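Local coordinates for fusarinine C esterase sidJ (Aspergillus fumigatus, PDB 6GUP), which hydrolyses the ester bonds of the fungal siderophore fusarinine C, giving three fusarinine units and iron, but does not act on triacetylfusarinine C, at residues 265-270 with 302-308; 279-283 with 298-302. One frame throughout, in Å; residues are numbered along the deposited sequence.

Contact 1. Residues 265-270 with 302-308; sequences FGMIRE and WRNATDH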
loop_
_atom_site.group_PDB
_atom_site.type_symbol
_atom_site.label_atom_id
_atom_site.label_comp_id
_atom_site.label_asym_id
_atom_site.label_seq_id
_atom_site.Cartn_x
_atom_site.Cartn_y
_atom_site.Cartn_z
ATOM N N PHE A 265 9.558 -15.731 22.342
ATOM C CA PHE A 265 9.993 -14.751 23.351
ATOM C C PHE A 265 11.349 -15.130 23.954
ATOM O O PHE A 265 12.197 -14.262 24.171
ATOM C CB PHE A 265 8.962 -14.615 24.477
ATOM C CG PHE A 265 7.711 -13.888 24.076
ATOM C CD1 PHE A 265 7.643 -12.501 24.144
ATOM C CD2 PHE A 265 6.591 -14.592 23.646
ATOM C CE1 PHE A 265 6.485 -11.827 23.783
ATOM C CE2 PHE A 265 5.430 -13.924 23.282
ATOM C CZ PHE A 265 5.377 -12.540 23.350
ATOM N N GLY A 266 11.538 -16.424 24.212
ATOM C CA GLY A 266 12.800 -16.951 24.734
ATOM C C GLY A 266 14.005 -16.814 23.818
ATOM O O GLY A 266 15.140 -16.786 24.296
ATOM N N MET A 267 13.771 -16.732 22.508
ATOM C CA MET A 267 14.850 -16.509 21.534
ATOM C C MET A 267 15.264 -15.039 21.357
ATOM O O MET A 267 16.218 -14.767 20.626
ATOM C CB MET A 267 14.475 -17.117 20.172
ATOM C CG MET A 267 14.388 -18.636 20.165
ATOM S SD MET A 267 15.916 -19.488 20.623
ATOM C CE MET A 267 17.021 -18.973 19.311
ATOM N N ILE A 268 14.583 -14.101 22.020
ATOM C CA ILE A 268 14.956 -12.678 21.946
ATOM C C ILE A 268 16.374 -12.460 22.495
ATOM O O ILE A 268 17.176 -11.754 21.880
ATOM C CB ILE A 268 13.937 -11.759 22.670
ATOM C CG1 ILE A 268 12.588 -11.781 21.936
ATOM C CG2 ILE A 268 14.446 -10.318 22.741
ATOM C CD1 ILE A 268 11.433 -11.189 22.717
ATOM N N ARG A 269 16.675 -13.069 23.641
ATOM C CA ARG A 269 18.021 -13.000 24.228
ATOM C C ARG A 269 19.095 -13.638 23.337
ATOM O O ARG A 269 20.207 -13.117 23.241
ATOM C CB ARG A 269 18.050 -13.670 25.608
ATOM C CG ARG A 269 19.352 -13.444 26.376
ATOM C CD ARG A 269 19.382 -14.171 27.710
ATOM N NE ARG A 269 19.235 -15.621 27.568
ATOM C CZ ARG A 269 19.295 -16.499 28.571
ATOM N NH1 ARG A 269 19.517 -16.101 29.826
ATOM N NH2 ARG A 269 19.139 -17.796 28.316
ATOM N N GLU A 270 18.756 -14.753 22.692
ATOM C CA GLU A 270 19.735 -15.556 21.948
ATOM C C GLU A 270 20.181 -14.914 20.629
ATOM O O GLU A 270 21.363 -14.982 20.287
ATOM C CB GLU A 270 19.196 -16.969 21.677
ATOM C CG GLU A 270 18.713 -17.739 22.906
ATOM C CD GLU A 270 19.750 -17.835 24.014
ATOM O OE1 GLU A 270 20.942 -18.050 23.707
ATOM O OE2 GLU A 270 19.368 -17.699 25.196
ATOM N N TRP A 302 4.812 -14.436 29.220
ATOM C CA TRP A 302 5.684 -13.805 28.219
ATOM C C TRP A 302 6.924 -13.189 28.871
ATOM O O TRP A 302 8.026 -13.315 28.336
ATOM C CB TRP A 302 4.942 -12.734 27.411
ATOM C CG TRP A 302 3.850 -13.253 26.510
ATOM C CD1 TRP A 302 3.551 -14.561 26.229
ATOM C CD2 TRP A 302 2.934 -12.462 25.747
ATOM N NE1 TRP A 302 2.493 -14.628 25.354
ATOM C CE2 TRP A 302 2.096 -13.355 25.039
ATOM C CE3 TRP A 302 2.732 -11.083 25.597
ATOM C CZ2 TRP A 302 1.073 -12.913 24.195
ATOM C CZ3 TRP A 302 1.712 -10.644 24.756
ATOM C CH2 TRP A 302 0.897 -11.559 24.065
ATOM N N ARG A 303 6.738 -12.530 30.016
ATOM C CA ARG A 303 7.859 -11.977 30.786
ATOM C C ARG A 303 8.859 -13.064 31.171
ATOM O O ARG A 303 10.059 -12.921 30.926
ATOM C CB ARG A 303 7.367 -11.249 32.048
ATOM C CG ARG A 303 8.493 -10.817 32.980
ATOM C CD ARG A 303 8.049 -9.862 34.072
ATOM N NE ARG A 303 9.201 -9.430 34.867
ATOM C CZ ARG A 303 9.196 -8.459 35.783
ATOM N NH1 ARG A 303 8.088 -7.770 36.058
ATOM N NH2 ARG A 303 10.322 -8.169 36.433
ATOM N N ASN A 304 8.355 -14.139 31.772
ATOM C CA ASN A 304 9.197 -15.250 32.230
ATOM C C ASN A 304 9.884 -15.997 31.081
ATOM O O ASN A 304 11.015 -16.462 31.236
ATOM C CB ASN A 304 8.387 -16.227 33.095
ATOM C CG ASN A 304 8.009 -15.642 34.449
ATOM O OD1 ASN A 304 8.814 -14.974 35.101
ATOM N ND2 ASN A 304 6.780 -15.902 34.883
ATOM N N ALA A 305 9.202 -16.109 29.939
ATOM C CA ALA A 305 9.815 -16.649 28.720
ATOM C C ALA A 305 10.906 -15.717 28.189
ATOM O O ALA A 305 12.006 -16.170 27.868
ATOM C CB ALA A 305 8.760 -16.894 27.651
ATOM N N THR A 306 10.596 -14.420 28.115
ATOM C CA THR A 306 11.541 -13.391 27.653
ATOM C C THR A 306 12.777 -13.276 28.556
ATOM O O THR A 306 13.904 -13.201 28.062
ATOM C CB THR A 306 10.861 -12.004 27.567
ATOM O OG1 THR A 306 9.682 -12.091 26.759
ATOM C CG2 THR A 306 11.791 -10.960 26.958
ATOM N N ASP A 307 12.552 -13.256 29.870
ATOM C CA ASP A 307 13.628 -13.102 30.863
ATOM C C ASP A 307 14.284 -14.418 31.309
ATOM O O ASP A 307 15.216 -14.390 32.116
ATOM C CB ASP A 307 13.102 -12.349 32.099
ATOM C CG ASP A 307 12.851 -10.869 31.834
ATOM O OD1 ASP A 307 13.237 -10.351 30.761
ATOM O OD2 ASP A 307 12.264 -10.212 32.717
ATOM N N HIS A 308 13.808 -15.554 30.787
ATOM C CA HIS A 308 14.323 -16.883 31.145
ATOM C C HIS A 308 14.267 -17.140 32.661
ATOM O O HIS A 308 15.232 -17.619 33.264
ATOM C CB HIS A 308 15.737 -17.089 30.577
ATOM C CG HIS A 308 15.784 -17.096 29.082
ATOM N ND1 HIS A 308 15.901 -18.258 28.349
ATOM C CD2 HIS A 308 15.713 -16.088 28.182
ATOM C CE1 HIS A 308 15.909 -17.963 27.062
ATOM N NE2 HIS A 308 15.796 -16.654 26.933
HETATM O O HOH W 1 14.611 -14.072 25.457
#
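The phenyl ring of Phe265 lies over one face of the Trp302 indole as an offset stack on the five-membered ring, centroids 4.1 Å apart and planes inclined by 21°. Rim atom CZ sits closest, 3.4 Å from Trp302 CD2, while Trp302 CB also comes over the phenyl face as a CH-pi contact. Phe265 CG stands anti to its carbonyl carbon (chi1 -73°), which carries the ring toward Trp302. Where the backbones run close, Phe265 CB lies 3.9 Å from Ala305 CB. In a second stack the guanidinium of Arg269 lies flat on the imidazole of His308, centres 3.6 Å apart and planes at 14°. Ala305 O faces the opposite side of that imidazole, and Gly266 O meets its edge, taking a weak, poorly directed hydrogen bond from His308 NE2 (2.7 Å). A bend at chi3 turns the guanidinium so that NE and NH2 both reach Glu270 OE2 in its own plane, a side-on salt bridge that restrains its rotation.

The contact joins the turn at Phe265-Gly266 and the start of the short, weakly bonded helix 268-271 to the C-terminal end of helix 295-307, one of the helices packed on the central sheet of this alpha/beta-hydrolase; His308, with positive phi, is the first residue to leave the helical path. Leu130 of helix 125-134 touches both Phe265 and Ile268.

Close approach of the backbones is marked by a CA-H...O contact from Gly266 CA to Ala305 O, 3.3 Å. Water 1 bridges the segments, accepting from Arg269 N and lying within hydrogen-bonding distance of Phe265 O and Thr306 O. Inside the helix, Thr306 OG1 donates to Trp302 O (2.6 Å), which Thr306 N approaches from the other face of the carbonyl plane.

Contact 2. Residues 279-283 with 298-302; sequences MVLFS and LLSRW
Strand 279-283 and helix 298-302 run nearly antiparallel, their N-to-C directions 168° apart and their axes 10.8 Å from each other at closest approach. Val280 and Leu299 have the nearest CA atoms, 8.0 Å apart, and both Val280 and Phe282 direct their CB atoms at the helix. The gap is bridged by apolar side chains. Leu299 and Phe282 reach toward each other from the two backbones and overlap alongside, with Leu299 CD2 over one face of the phenyl ring, a CH-pi contact 3.8 Å from the centroid. The same methyl packs against Val280 CG1 at 3.6 Å; that branch is anti to the backbone N (chi1 178°) and also meets the edge of the Trp302 indole in its plane. Phe282 CZ closes to 3.4 Å from Trp302 CZ3, the phenyl and six-membered rings inclined by 62°, and Leu298 CD2 reaches the same CZ atom. Ile321 of the neighbouring strand touches both Phe282 and Leu299. The pairing belongs to a beta-alpha-beta crossover in which helix 295-307 links strand 278-283 to the parallel strand 320-322, a unit of the alpha/beta-hydrolase fold; Phe282 lies near, but does not touch, Ser123, His327 and Asp286, which probably form the catalytic triad.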
loop_
_atom_site.group_PDB
_atom_site.type_symbol
_atom_site.label_atom_id
_atom_site.label_comp_id
_atom_site.label_asym_id
_atom_site.label_seq_id
_atom_site.Cartn_x
_atom_site.Cartn_y
_atom_site.Cartn_z
ATOM N N MET A 279 8.685 -3.667 25.687
ATOM C CA MET A 279 7.462 -3.225 26.362
ATOM C C MET A 279 6.220 -3.703 25.612
ATOM O O MET A 279 6.037 -3.380 24.440
ATOM C CB MET A 279 7.423 -1.702 26.510
ATOM C CG MET A 279 6.291 -1.219 27.411
ATOM S SD MET A 279 6.408 0.513 27.887
ATOM C CE MET A 279 6.113 1.310 26.311
ATOM N N VAL A 280 5.377 -4.471 26.300
ATOM C CA VAL A 280 4.083 -4.903 25.771
ATOM C C VAL A 280 2.976 -4.064 26.411
ATOM O O VAL A 280 2.905 -3.956 27.636
ATOM C CB VAL A 280 3.842 -6.405 26.037
ATOM C CG1 VAL A 280 2.475 -6.846 25.524
ATOM C CG2 VAL A 280 4.937 -7.236 25.382
ATOM N N LEU A 281 2.122 -3.475 25.574
ATOM C CA LEU A 281 0.988 -2.671 26.029
ATOM C C LEU A 281 -0.323 -3.340 25.630
ATOM O O LEU A 281 -0.797 -3.174 24.503
ATOM C CB LEU A 281 1.062 -1.258 25.439
ATOM C CG LEU A 281 2.291 -0.414 25.780
ATOM C CD1 LEU A 281 2.244 0.902 25.019
ATOM C CD2 LEU A 281 2.401 -0.156 27.275
ATOM N N PHE A 282 -0.892 -4.113 26.553
ATOM C CA PHE A 282 -2.219 -4.703 26.351
ATOM C C PHE A 282 -3.311 -3.659 26.513
ATOM O O PHE A 282 -3.136 -2.660 27.210
ATOM C CB PHE A 282 -2.505 -5.844 27.345
ATOM C CG PHE A 282 -2.041 -7.214 26.906
ATOM C CD1 PHE A 282 -1.712 -7.522 25.578
ATOM C CD2 PHE A 282 -1.988 -8.237 27.848
ATOM C CE1 PHE A 282 -1.310 -8.799 25.226
ATOM C CE2 PHE A 282 -1.589 -9.516 27.494
ATOM C CZ PHE A 282 -1.248 -9.797 26.184
ATOM N N SER A 283 -4.447 -3.927 25.876
ATOM C CA SER A 283 -5.639 -3.103 26.008
ATOM C C SER A 283 -6.581 -3.782 27.005
ATOM O O SER A 283 -6.946 -4.944 26.826
ATOM C CB SER A 283 -6.296 -2.917 24.642
ATOM O OG SER A 283 -5.523 -2.052 23.830
ATOM N N LEU A 298 -1.059 -14.130 31.034
ATOM C CA LEU A 298 -0.436 -14.112 29.708
ATOM C C LEU A 298 0.827 -13.241 29.662
ATOM O O LEU A 298 1.846 -13.667 29.116
ATOM C CB LEU A 298 -1.443 -13.653 28.643
ATOM C CG LEU A 298 -1.019 -13.720 27.172
ATOM C CD1 LEU A 298 -0.563 -15.119 26.792
ATOM C CD2 LEU A 298 -2.167 -13.272 26.280
ATOM N N LEU A 299 0.759 -12.041 30.244
ATOM C CA LEU A 299 1.925 -11.136 30.307
ATOM C C LEU A 299 3.073 -11.686 31.158
ATOM O O LEU A 299 4.238 -11.546 30.781
ATOM C CB LEU A 299 1.537 -9.737 30.822
ATOM C CG LEU A 299 0.813 -8.773 29.875
ATOM C CD1 LEU A 299 0.579 -7.436 30.565
ATOM C CD2 LEU A 299 1.571 -8.561 28.570
ATOM N N SER A 300 2.745 -12.293 32.299
ATOM C CA SER A 300 3.759 -12.884 33.184
ATOM C C SER A 300 4.462 -14.080 32.539
ATOM O O SER A 300 5.666 -14.265 32.722
ATOM C CB SER A 300 3.145 -13.296 34.528
ATOM O OG SER A 300 2.078 -14.211 34.350
ATOM N N ARG A 301 3.710 -14.883 31.786
ATOM C CA ARG A 301 4.285 -16.001 31.031
ATOM C C ARG A 301 5.193 -15.527 29.888
ATOM O O ARG A 301 6.229 -16.142 29.628
ATOM C CB ARG A 301 3.183 -16.926 30.506
ATOM C CG ARG A 301 2.468 -17.683 31.617
ATOM C CD ARG A 301 1.420 -18.633 31.071
ATOM N NE ARG A 301 2.058 -19.767 30.400
ATOM C CZ ARG A 301 1.833 -20.185 29.150
ATOM N NH1 ARG A 301 0.933 -19.604 28.350
ATOM N NH2 ARG A 301 2.516 -21.234 28.695
ATOM N N TRP A 302 4.812 -14.436 29.220
ATOM C CA TRP A 302 5.684 -13.805 28.219
ATOM C C TRP A 302 6.924 -13.189 28.871
ATOM O O TRP A 302 8.026 -13.315 28.336
ATOM C CB TRP A 302 4.942 -12.734 27.411
ATOM C CG TRP A 302 3.850 -13.253 26.510
ATOM C CD1 TRP A 302 3.551 -14.561 26.229
ATOM C CD2 TRP A 302 2.934 -12.462 25.747
ATOM N NE1 TRP A 302 2.493 -14.628 25.354
ATOM C CE2 TRP A 302 2.096 -13.355 25.039
ATOM C CE3 TRP A 302 2.732 -11.083 25.597
ATOM C CZ2 TRP A 302 1.073 -12.913 24.195
ATOM C CZ3 TRP A 302 1.712 -10.644 24.756
ATOM C CH2 TRP A 302 0.897 -11.559 24.065
#

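Helix 295-307 serves both contacts, whose centres lie 12 Å apart on the same side of the chain's centre. Along the chain, residues 265-270 come first, then strand 279-283, then the helix, so contact 2 is nested within the loop closed by contact 1. Trp302 is the residue common to both, placed where helix 295-307 meets strand 278-283 and the residues before that strand. Contact 2 thus seats the helix on the central sheet, while contact 1 joins its C-terminal end to the segment that leads, through helix 268-271, into that same strand.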